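Long-range contact in inulin fructotransferase (Bacillus sp. snu-7, PDB 2INV), which cleaves inulin by intramolecular fructosyl transfer, releasing difructose anhydride, and is built as a right-handed parallel beta-helix: residues A[382-387]-A[401-406]. Numbering follows the deposited sequence.
Sequences STTHSK and SSDTAI
The imidazole of His-385 has Thr-384 CB over the centre of one face and, at its edge near the ring plane, the CB of Asp-403, 3.6 Å from ND1. Ring and carboxylate planes stand 58° apart, too steeply inclined for a parallel stack, and the ring meets Asp-403 at its edge. Both faces of the carboxylate are used at OD1: His-385 N donates from above one (2.9 Å to Asp-403 OD1), and Ser-401 OG from the other (2.6 Å to the same OD1). A chi1 of 174° turns Ser-401 OG toward the other segment, 3.1 Å from Thr-383 O. An alanine in place of Asp-403 would probably leave the His-385 amide and the Ser-401 hydroxyl without their shared acceptor and free that hydroxyl to turn. Segments 382-387 and 401-406 belong to successive coils of the right-handed parallel beta-helix, near its C-terminal end, and lead into strands 387-389 and 405-407. There, Lys-387 and Ala-405 form a parallel bridge, and Ala-405 N donates almost straight to Ser-386 O (3.1 Å, 173° at the hydrogen). On the bridge's side-chain face, Lys-387 CD lies 3.8 Å from Ala-405 CB, while NZ hydrogen-bonds to Pro-410 O of the second subunit. Between the turns, one water joins the hydroxyls of Thr-383, Ser-386 and Thr-404; those of Thr-383 and Thr-404 are also tied to Asp-380 and Ser-399, respectively.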
loop_
_atom_site.group_PDB
_atom_site.type_symbol
_atom_site.label_atom_id
_atom_site.label_comp_id
_atom_site.label_asym_id
_atom_site.label_seq_id
_atom_site.Cartn_x
_atom_site.Cartn_y
_atom_site.Cartn_z
ATOM N N SER A 382 -28.913 -20.973 13.822
ATOM C CA SER A 382 -28.142 -20.788 15.041
ATOM C C SER A 382 -27.978 -19.308 15.325
ATOM O O SER A 382 -27.932 -18.889 16.481
ATOM C CB SER A 382 -26.754 -21.428 14.913
ATOM O OG SER A 382 -26.827 -22.833 14.817
ATOM N N THR A 383 -27.909 -18.515 14.263
ATOM C CA THR A 383 -27.722 -17.077 14.391
ATOM C C THR A 383 -28.789 -16.352 15.195
ATOM O O THR A 383 -29.951 -16.747 15.228
ATOM C CB THR A 383 -27.669 -16.391 13.011
ATOM O OG1 THR A 383 -28.960 -16.467 12.387
ATOM C CG2 THR A 383 -26.637 -17.053 12.132
ATOM N N THR A 384 -28.361 -15.282 15.851
ATOM C CA THR A 384 -29.247 -14.448 16.635
ATOM C C THR A 384 -28.915 -12.984 16.428
ATOM O O THR A 384 -27.753 -12.606 16.238
ATOM C CB THR A 384 -29.143 -14.715 18.153
ATOM O OG1 THR A 384 -27.810 -14.433 18.603
ATOM C CG2 THR A 384 -29.516 -16.145 18.477
ATOM N N HIS A 385 -29.971 -12.180 16.444
ATOM C CA HIS A 385 -29.888 -10.737 16.321
ATOM C C HIS A 385 -29.061 -10.174 15.150
ATOM O O HIS A 385 -28.448 -9.116 15.264
ATOM C CB HIS A 385 -29.404 -10.198 17.670
ATOM C CG HIS A 385 -30.037 -10.890 18.839
ATOM N ND1 HIS A 385 -31.376 -11.218 18.875
ATOM C CD2 HIS A 385 -29.509 -11.357 19.999
ATOM C CE1 HIS A 385 -31.643 -11.857 20.000
ATOM N NE2 HIS A 385 -30.529 -11.953 20.698
ATOM N N SER A 386 -29.075 -10.879 14.016
ATOM C CA SER A 386 -28.348 -10.456 12.810
ATOM C C SER A 386 -29.091 -9.303 12.141
ATOM O O SER A 386 -30.275 -9.089 12.407
ATOM C CB SER A 386 -28.231 -11.608 11.803
ATOM O OG SER A 386 -27.714 -12.782 12.402
ATOM N N LYS A 387 -28.393 -8.563 11.280
ATOM C CA LYS A 387 -28.990 -7.430 10.566
ATOM C C LYS A 387 -28.619 -7.493 9.088
ATOM O O LYS A 387 -27.435 -7.599 8.745
ATOM C CB LYS A 387 -28.475 -6.093 11.112
ATOM C CG LYS A 387 -28.634 -5.891 12.602
ATOM C CD LYS A 387 -29.988 -5.320 12.953
ATOM C CE LYS A 387 -29.997 -4.865 14.405
ATOM N NZ LYS A 387 -31.364 -4.509 14.859
ATOM N N SER A 401 -33.672 -17.575 11.229
ATOM C CA SER A 401 -33.791 -17.108 12.586
ATOM C C SER A 401 -35.007 -16.215 12.549
ATOM O O SER A 401 -35.473 -15.850 11.461
ATOM C CB SER A 401 -32.554 -16.318 12.973
ATOM O OG SER A 401 -32.712 -15.745 14.260
ATOM N N SER A 402 -35.527 -15.858 13.715
ATOM C CA SER A 402 -36.691 -15.004 13.728
ATOM C C SER A 402 -36.408 -13.649 14.350
ATOM O O SER A 402 -37.316 -12.807 14.449
ATOM C CB SER A 402 -37.837 -15.695 14.460
ATOM O OG SER A 402 -37.471 -16.002 15.798
ATOM N N ASP A 403 -35.166 -13.435 14.777
ATOM C CA ASP A 403 -34.823 -12.143 15.345
ATOM C C ASP A 403 -33.997 -11.363 14.337
ATOM O O ASP A 403 -33.425 -10.320 14.660
ATOM C CB ASP A 403 -34.039 -12.283 16.649
ATOM C CG ASP A 403 -33.230 -13.558 16.712
ATOM O OD1 ASP A 403 -32.321 -13.746 15.872
ATOM O OD2 ASP A 403 -33.501 -14.382 17.612
ATOM N N THR A 404 -33.938 -11.864 13.109
ATOM C CA THR A 404 -33.182 -11.171 12.087
ATOM C C THR A 404 -33.962 -9.962 11.607
ATOM O O THR A 404 -35.166 -10.047 11.333
ATOM C CB THR A 404 -32.896 -12.068 10.879
ATOM O OG1 THR A 404 -32.071 -13.172 11.281
ATOM C CG2 THR A 404 -32.175 -11.266 9.803
ATOM N N ALA A 405 -33.270 -8.833 11.526
ATOM C CA ALA A 405 -33.877 -7.603 11.047
ATOM C C ALA A 405 -33.395 -7.459 9.610
ATOM O O ALA A 405 -32.179 -7.462 9.352
ATOM C CB ALA A 405 -33.423 -6.430 11.890
ATOM N N ILE A 406 -34.342 -7.346 8.683
ATOM C CA ILE A 406 -34.019 -7.238 7.268
ATOM C C ILE A 406 -34.653 -6.017 6.612
ATOM O O ILE A 406 -35.793 -5.666 6.911
ATOM C CB ILE A 406 -34.527 -8.481 6.498
ATOM C CG1 ILE A 406 -33.956 -9.760 7.112
ATOM C CG2 ILE A 406 -34.155 -8.379 5.019
ATOM C CD1 ILE A 406 -34.485 -11.029 6.475
HETATM O O HOH W 1 -30.018 -13.994 13.044
HETATM O O HOH W 2 -31.568 -7.647 14.492
#